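Local atomic coordinates of alcohol dehydrogenase (Escherichia coli, PDB entry 5VM2), a protein that is an oxidoreductase of unknown specificity, probably using NAD or NADP to oxidise an alcohol group, and carries a structural-type zinc site. Residues 152-157 with 181-186; 157-162 with 292-297. All blocks are in the same frame, centred on the assembly; numbering follows the deposited sequence.

Both interactions use helix 145-163 and share Gly157 on it. Their centres lie about 8 Å apart. Interaction 1 sets residues 152-157 against helix 179-190, the helix that follows the first strand of the parallel sheet. Interaction 2 joins the next turn, 157-162, to the loop between strand 286-290 and helix 297-305. Along the chain the segments alternate, since 181-186 falls between 157-162 and 292-297. The contacts also touch: Glu152 OE2 and Tyr293 OH lie 2.5 Å apart, probably as a hydrogen bond. Glu152 binds the magnesium ion, so helix 145-163 ties the metal site to the Rossmann-fold half of the protein, which probably binds the nucleotide.

Interaction 1: residues 152-157 with 181-186; sequences EPAAVG and GLMTLQ. With MG (magnesium ion), chain C.
The torsions of Met183 bring its thioether onto Pro153 and Ala154. CG is anti to the carbonyl carbon (chi1 -65°), and the chain bends at chi2 (-50°). The side chain then runs alongside Pro153, both pointing the same way. Its CG rests on the backbone of the facing helix, 3.5 Å from Pro153 O. The sulfur SD sits 3.6 Å from Ala154 CA. The terminal methyl CE ends 3.8 Å from CG of the Pro153 ring. No hydrogen bond crosses this buried contact, which is made by van der Waals packing.

The helices come closest where Gly157 faces Thr184. Their CA atoms are 3.9 Å apart, and the glycine has no side chain to separate the two backbones. The hydroxyl OG1 of Thr184 lies 3.7 Å from Gly157 CA, but its hydrogen bond goes back to Ile180 O in its own helix. The segment axes approach to 7.6 Å and cross at -61°.

Beyond this packing, Glu152 turns away from helix 179-190. Its OE1 binds the magnesium ion at 2.0 Å. Water 1, His65 and Glu66 also bind the metal. Pro153 also touches Glu66, so a residue of the packing interface meets a metal ligand.

Gly181 belongs to a glycine-rich GxGxxG pattern at the start of helix 179-190, consistent with the nucleotide-binding Rossmann fold. The arrangement fits the zinc-containing alcohol dehydrogenase family, in which a helix between the catalytic and coenzyme-binding domains packs beside that fold.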
ATOM      1  N   GLU A 152       1.207  -1.840   5.876  1.00 28.22           N
ATOM      2  CA  GLU A 152       0.508  -0.763   5.174  1.00 30.05           C
ATOM      3  C   GLU A 152       0.077  -1.160   3.765  1.00 29.17           C
ATOM      4  O   GLU A 152      -1.124  -1.060   3.458  1.00 29.25           O
ATOM      5  CB  GLU A 152       1.368   0.506   5.190  1.00 32.02           C
ATOM      6  CG  GLU A 152       0.590   1.792   4.948  1.00 34.91           C
ATOM      7  CD  GLU A 152       0.420   2.117   3.474  1.00 39.41           C
ATOM      8  OE1 GLU A 152       0.981   1.385   2.629  1.00 43.07           O
ATOM      9  OE2 GLU A 152      -0.272   3.111   3.162  1.00 39.89           O
ATOM     10  N   PRO A 153       0.966  -1.601   2.866  1.00 25.60           N
ATOM     11  CA  PRO A 153       0.471  -2.043   1.555  1.00 24.16           C
ATOM     12  C   PRO A 153      -0.388  -3.291   1.641  1.00 27.19           C
ATOM     13  O   PRO A 153      -1.325  -3.440   0.847  1.00 28.27           O
ATOM     14  CB  PRO A 153       1.754  -2.288   0.746  1.00 23.37           C
ATOM     15  CG  PRO A 153       2.811  -2.553   1.782  1.00 25.29           C
ATOM     16  CD  PRO A 153       2.441  -1.666   2.936  1.00 27.34           C
ATOM     17  N   ALA A 154      -0.110  -4.192   2.588  1.00 26.64           N
ATOM     18  CA  ALA A 154      -0.993  -5.338   2.779  1.00 27.38           C
ATOM     19  C   ALA A 154      -2.393  -4.885   3.178  1.00 27.05           C
ATOM     20  O   ALA A 154      -3.393  -5.471   2.746  1.00 28.50           O
ATOM     21  CB  ALA A 154      -0.412  -6.284   3.828  1.00 27.23           C
ATOM     22  N   ALA A 155      -2.479  -3.834   3.996  1.00 26.17           N
ATOM     23  CA  ALA A 155      -3.776  -3.284   4.374  1.00 24.66           C
ATOM     24  C   ALA A 155      -4.525  -2.730   3.171  1.00 27.14           C
ATOM     25  O   ALA A 155      -5.762  -2.780   3.133  1.00 30.14           O
ATOM     26  CB  ALA A 155      -3.592  -2.195   5.432  1.00 23.73           C
ATOM     27  N   VAL A 156      -3.800  -2.182   2.192  1.00 26.86           N
ATOM     28  CA  VAL A 156      -4.423  -1.720   0.952  1.00 26.93           C
ATOM     29  C   VAL A 156      -5.136  -2.872   0.252  1.00 28.53           C
ATOM     30  O   VAL A 156      -6.291  -2.744  -0.179  1.00 25.22           O
ATOM     31  CB  VAL A 156      -3.369  -1.077   0.032  1.00 28.09           C
ATOM     32  CG1 VAL A 156      -3.964  -0.786  -1.338  1.00 29.73           C
ATOM     33  CG2 VAL A 156      -2.803   0.190   0.668  1.00 29.43           C
ATOM     34  N   GLY A 157      -4.448  -4.008   0.105  1.00 26.97           N
ATOM     35  CA  GLY A 157      -5.073  -5.154  -0.535  1.00 25.47           C
ATOM     36  C   GLY A 157      -6.174  -5.756   0.315  1.00 26.22           C
ATOM     37  O   GLY A 157      -7.187  -6.228  -0.207  1.00 26.90           O
ATOM     38  N   GLY A 181      -0.983  -5.741  -6.277  1.00 25.39           N
ATOM     39  CA  GLY A 181      -1.671  -6.907  -6.812  1.00 24.39           C
ATOM     40  C   GLY A 181      -1.391  -8.166  -6.012  1.00 25.90           C
ATOM     41  O   GLY A 181      -2.280  -9.001  -5.814  1.00 27.32           O
ATOM     42  N   LEU A 182      -0.153  -8.318  -5.538  1.00 26.35           N
ATOM     43  CA  LEU A 182       0.195  -9.466  -4.710  1.00 23.06           C
ATOM     44  C   LEU A 182      -0.436  -9.358  -3.328  1.00 23.74           C
ATOM     45  O   LEU A 182      -0.872 -10.370  -2.761  1.00 24.86           O
ATOM     46  CB  LEU A 182       1.717  -9.587  -4.616  1.00 24.62           C
ATOM     47  CG  LEU A 182       2.366  -9.843  -5.978  1.00 26.36           C
ATOM     48  CD1 LEU A 182       3.879  -9.835  -5.874  1.00 31.21           C
ATOM     49  CD2 LEU A 182       1.866 -11.160  -6.555  1.00 28.73           C
ATOM     50  N   MET A 183      -0.500  -8.144  -2.771  1.00 25.17           N
ATOM     51  CA  MET A 183      -1.229  -7.940  -1.521  1.00 23.60           C
ATOM     52  C   MET A 183      -2.703  -8.290  -1.681  1.00 25.26           C
ATOM     53  O   MET A 183      -3.293  -8.929  -0.803  1.00 24.89           O
ATOM     54  CB  MET A 183      -1.088  -6.496  -1.042  1.00 21.91           C
ATOM     55  CG  MET A 183       0.324  -6.083  -0.651  1.00 25.14           C
ATOM     56  SD  MET A 183       1.109  -7.234   0.482  1.00 27.67           S
ATOM     57  CE  MET A 183       2.552  -6.295   0.994  1.00 27.21           C
ATOM     58  N   THR A 184      -3.314  -7.858  -2.788  1.00 24.18           N
ATOM     59  CA  THR A 184      -4.720  -8.165  -3.035  1.00 24.62           C
ATOM     60  C   THR A 184      -4.935  -9.668  -3.187  1.00 24.41           C
ATOM     61  O   THR A 184      -5.909 -10.220  -2.663  1.00 25.62           O
ATOM     62  CB  THR A 184      -5.206  -7.417  -4.278  1.00 26.19           C
ATOM     63  OG1 THR A 184      -4.951  -6.013  -4.122  1.00 27.26           O
ATOM     64  CG2 THR A 184      -6.704  -7.635  -4.487  1.00 26.47           C
ATOM     65  N   LEU A 185      -4.017 -10.345  -3.883  1.00 25.91           N
ATOM     66  CA  LEU A 185      -4.078 -11.800  -4.020  1.00 26.48           C
ATOM     67  C   LEU A 185      -4.104 -12.490  -2.659  1.00 27.20           C
ATOM     68  O   LEU A 185      -4.967 -13.334  -2.390  1.00 28.12           O
ATOM     69  CB  LEU A 185      -2.889 -12.277  -4.855  1.00 28.05           C
ATOM     70  CG  LEU A 185      -2.401 -13.722  -4.764  1.00 27.16           C
ATOM     71  CD1 LEU A 185      -3.461 -14.676  -5.315  1.00 28.68           C
ATOM     72  CD2 LEU A 185      -1.064 -13.862  -5.513  1.00 25.68           C
ATOM     73  N   GLN A 186      -3.163 -12.141  -1.783  1.00 25.46           N
ATOM     74  CA  GLN A 186      -3.124 -12.771  -0.470  1.00 26.09           C
ATOM     75  C   GLN A 186      -4.350 -12.401   0.361  1.00 26.01           C
ATOM     76  O   GLN A 186      -4.861 -13.228   1.128  1.00 24.80           O
ATOM     77  CB  GLN A 186      -1.829 -12.388   0.239  1.00 27.97           C
ATOM     78  CG  GLN A 186      -0.595 -12.854  -0.518  1.00 28.25           C
ATOM     79  CD  GLN A 186       0.626 -12.920   0.358  1.00 28.89           C
ATOM     80  OE1 GLN A 186       0.789 -13.854   1.134  1.00 29.93           O
ATOM     81  NE2 GLN A 186       1.500 -11.925   0.238  1.00 28.85           N
TER
HETATM   82 MG    MG C 401       1.779   2.172   0.943  1.00 32.04          MG
HETATM   83  O   HOH W   1       0.696   1.601  -0.521  1.00 34.26           O

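Interaction 2: residues 157-162 with 292-297; sequences GMHAAM and RYANRY
His159 and Arg296 form the one hydrogen bond across this contact. Arg296 NE donates to His159 ND1 at 2.7 Å, with an N-H...N angle of 159°. The bond lies close to the plane of both groups, although the ring and guanidinium planes are turned 57° apart. ND1 thus acts as the acceptor. The His159 side chain reaches the loop because CG is anti to its backbone N (chi1 -177°).

Face contacts come next. Tyr293 CA sits over one face of the imidazole in a CH-pi contact, 3.8 Å from the ring centroid. Met162 CB lies over one face of the Arg296 guanidinium, toward its rim, and comes within 3.3 Å of NH1. These two side chains slide past each other in opposite directions.

The remaining packing mixes polar and apolar atoms. Arg292 O approaches His159 CD2 to 3.4 Å, and the CB atoms of His159 and Tyr293 meet at 4.0 Å.

The loop runs across this end of helix 145-163. His159 also packs on Val290 of strand 286-290, an outermost strand of the parallel sheet within this chain. Tyr293 packs on Ala155 and Val156, one turn back along helix 145-163, and Met158 leans on Val299 and Thr300 of helix 297-305.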
ATOM      1  N   GLY A 157      -4.448  -4.008   0.105  1.00 26.97           N
ATOM      2  CA  GLY A 157      -5.073  -5.154  -0.535  1.00 25.47           C
ATOM      3  C   GLY A 157      -6.174  -5.756   0.315  1.00 26.22           C
ATOM      4  O   GLY A 157      -7.187  -6.228  -0.207  1.00 26.90           O
ATOM      5  N   MET A 158      -5.994  -5.744   1.637  1.00 25.06           N
ATOM      6  CA  MET A 158      -7.027  -6.265   2.527  1.00 26.71           C
ATOM      7  C   MET A 158      -8.311  -5.451   2.416  1.00 26.43           C
ATOM      8  O   MET A 158      -9.411  -6.013   2.370  1.00 26.00           O
ATOM      9  CB  MET A 158      -6.521  -6.276   3.969  1.00 30.10           C
ATOM     10  CG  MET A 158      -7.423  -7.037   4.940  1.00 34.36           C
ATOM     11  SD  MET A 158      -7.452  -8.827   4.661  1.00 40.82           S
ATOM     12  CE  MET A 158      -5.719  -9.141   4.385  1.00 41.45           C
ATOM     13  N   HIS A 159      -8.184  -4.123   2.359  1.00 24.53           N
ATOM     14  CA  HIS A 159      -9.346  -3.251   2.237  1.00 24.09           C
ATOM     15  C   HIS A 159     -10.073  -3.486   0.917  1.00 24.06           C
ATOM     16  O   HIS A 159     -11.308  -3.505   0.872  1.00 23.65           O
ATOM     17  CB  HIS A 159      -8.884  -1.795   2.374  1.00 26.04           C
ATOM     18  CG  HIS A 159      -9.991  -0.788   2.348  1.00 25.16           C
ATOM     19  ND1 HIS A 159     -10.915  -0.668   3.364  1.00 28.00           N
ATOM     20  CD2 HIS A 159     -10.301   0.168   1.441  1.00 27.14           C
ATOM     21  CE1 HIS A 159     -11.761   0.304   3.071  1.00 28.30           C
ATOM     22  NE2 HIS A 159     -11.409   0.828   1.909  1.00 26.03           N
ATOM     23  N   ALA A 160      -9.321  -3.688  -0.168  1.00 24.92           N
ATOM     24  CA  ALA A 160      -9.942  -3.971  -1.460  1.00 26.43           C
ATOM     25  C   ALA A 160     -10.754  -5.260  -1.407  1.00 27.43           C
ATOM     26  O   ALA A 160     -11.926  -5.291  -1.809  1.00 28.37           O
ATOM     27  CB  ALA A 160      -8.868  -4.052  -2.548  1.00 25.95           C
ATOM     28  N   ALA A 161     -10.150  -6.338  -0.899  1.00 23.76           N
ATOM     29  CA  ALA A 161     -10.853  -7.617  -0.839  1.00 25.02           C
ATOM     30  C   ALA A 161     -12.080  -7.535   0.059  1.00 28.51           C
ATOM     31  O   ALA A 161     -13.128  -8.118  -0.254  1.00 29.57           O
ATOM     32  CB  ALA A 161      -9.908  -8.719  -0.350  1.00 22.71           C
ATOM     33  N   MET A 162     -11.969  -6.824   1.182  1.00 30.04           N
ATOM     34  CA  MET A 162     -13.103  -6.693   2.094  1.00 31.88           C
ATOM     35  C   MET A 162     -14.211  -5.861   1.463  1.00 30.57           C
ATOM     36  O   MET A 162     -15.390  -6.222   1.537  1.00 28.88           O
ATOM     37  CB  MET A 162     -12.651  -6.068   3.413  1.00 34.58           C
ATOM     38  CG  MET A 162     -11.721  -6.940   4.233  1.00 37.66           C
ATOM     39  SD  MET A 162     -12.654  -7.982   5.349  1.00 44.10           S
ATOM     40  CE  MET A 162     -11.402  -8.365   6.567  1.00 44.74           C
ATOM     41  N   ARG A 292      -6.902   3.538  -0.055  1.00 27.55           N
ATOM     42  CA  ARG A 292      -6.154   3.222   1.159  1.00 26.66           C
ATOM     43  C   ARG A 292      -6.863   2.155   1.991  1.00 25.16           C
ATOM     44  O   ARG A 292      -7.021   1.019   1.540  1.00 27.01           O
ATOM     45  CB  ARG A 292      -5.915   4.493   1.985  1.00 28.41           C
ATOM     46  CG  ARG A 292      -5.007   5.506   1.280  1.00 31.49           C
ATOM     47  CD  ARG A 292      -4.902   6.813   2.050  1.00 33.41           C
ATOM     48  NE  ARG A 292      -4.065   7.794   1.363  1.00 33.87           N
ATOM     49  CZ  ARG A 292      -4.179   9.108   1.520  1.00 34.95           C
ATOM     50  NH1 ARG A 292      -5.097   9.601   2.341  1.00 35.73           N
ATOM     51  NH2 ARG A 292      -3.377   9.932   0.857  1.00 36.87           N
ATOM     52  N   TYR A 293      -7.286   2.498   3.204  1.00 25.03           N
ATOM     53  CA  TYR A 293      -7.798   1.488   4.124  1.00 26.44           C
ATOM     54  C   TYR A 293      -8.549   2.188   5.243  1.00 28.48           C
ATOM     55  O   TYR A 293      -8.257   3.339   5.577  1.00 31.43           O
ATOM     56  CB  TYR A 293      -6.658   0.641   4.712  1.00 26.29           C
ATOM     57  CG  TYR A 293      -5.394   1.448   4.782  1.00 28.40           C
ATOM     58  CD1 TYR A 293      -5.236   2.431   5.750  1.00 29.18           C
ATOM     59  CD2 TYR A 293      -4.389   1.286   3.839  1.00 29.73           C
ATOM     60  CE1 TYR A 293      -4.103   3.204   5.798  1.00 30.41           C
ATOM     61  CE2 TYR A 293      -3.253   2.056   3.879  1.00 31.93           C
ATOM     62  CZ  TYR A 293      -3.117   3.013   4.861  1.00 30.95           C
ATOM     63  OH  TYR A 293      -1.989   3.790   4.903  1.00 31.91           O
ATOM     64  N   ALA A 294      -9.508   1.472   5.820  1.00 26.92           N
ATOM     65  CA  ALA A 294     -10.175   1.897   7.041  1.00 28.78           C
ATOM     66  C   ALA A 294     -10.400   0.669   7.903  1.00 29.39           C
ATOM     67  O   ALA A 294     -10.971  -0.316   7.429  1.00 30.73           O
ATOM     68  CB  ALA A 294     -11.510   2.592   6.746  1.00 29.25           C
ATOM     69  N   ASN A 295      -9.936   0.731   9.155  1.00 28.47           N
ATOM     70  CA  ASN A 295     -10.128  -0.316  10.165  1.00 32.71           C
ATOM     71  C   ASN A 295      -9.585  -1.675   9.715  1.00 32.22           C
ATOM     72  O   ASN A 295     -10.118  -2.720  10.100  1.00 33.46           O
ATOM     73  CB  ASN A 295     -11.606  -0.445  10.555  1.00 34.52           C
ATOM     74  CG  ASN A 295     -12.263   0.902  10.817  1.00 39.00           C
ATOM     75  OD1 ASN A 295     -11.770   1.698  11.613  1.00 42.37           O
ATOM     76  ND2 ASN A 295     -13.378   1.161  10.142  1.00 38.32           N
ATOM     77  N   ARG A 296      -8.481  -1.676   8.959  1.00 30.03           N
ATOM     78  CA  ARG A 296      -7.905  -2.911   8.435  1.00 28.57           C
ATOM     79  C   ARG A 296      -6.608  -3.334   9.109  1.00 31.43           C
ATOM     80  O   ARG A 296      -6.145  -4.453   8.858  1.00 34.39           O
ATOM     81  CB  ARG A 296      -7.642  -2.791   6.926  1.00 25.80           C
ATOM     82  CG  ARG A 296      -8.775  -2.195   6.123  1.00 27.10           C
ATOM     83  CD  ARG A 296     -10.068  -3.005   6.255  1.00 31.25           C
ATOM     84  NE  ARG A 296     -11.060  -2.551   5.281  1.00 33.55           N
ATOM     85  CZ  ARG A 296     -12.283  -3.053   5.160  1.00 35.32           C
ATOM     86  NH1 ARG A 296     -12.690  -4.033   5.959  1.00 37.08           N
ATOM     87  NH2 ARG A 296     -13.106  -2.572   4.236  1.00 35.00           N
ATOM     88  N   TYR A 297      -5.983  -2.468   9.906  1.00 30.19           N
ATOM     89  CA  TYR A 297      -4.668  -2.808  10.444  1.00 30.15           C
ATOM     90  C   TYR A 297      -4.716  -4.033  11.345  1.00 28.25           C
ATOM     91  O   TYR A 297      -3.896  -4.944  11.146  1.00 27.36           O
ATOM     92  CB  TYR A 297      -4.054  -1.593  11.154  1.00 32.09           C
ATOM     93  CG  TYR A 297      -2.975  -0.913  10.327  1.00 33.09           C
ATOM     94  CD1 TYR A 297      -3.238  -0.492   9.030  1.00 31.98           C
ATOM     95  CD2 TYR A 297      -1.698  -0.706  10.837  1.00 34.39           C
ATOM     96  CE1 TYR A 297      -2.265   0.121   8.257  1.00 33.06           C
ATOM     97  CE2 TYR A 297      -0.710  -0.087  10.071  1.00 35.19           C
ATOM     98  CZ  TYR A 297      -1.003   0.323   8.780  1.00 35.26           C
ATOM     99  OH  TYR A 297      -0.038   0.936   8.010  1.00 35.86           O
TER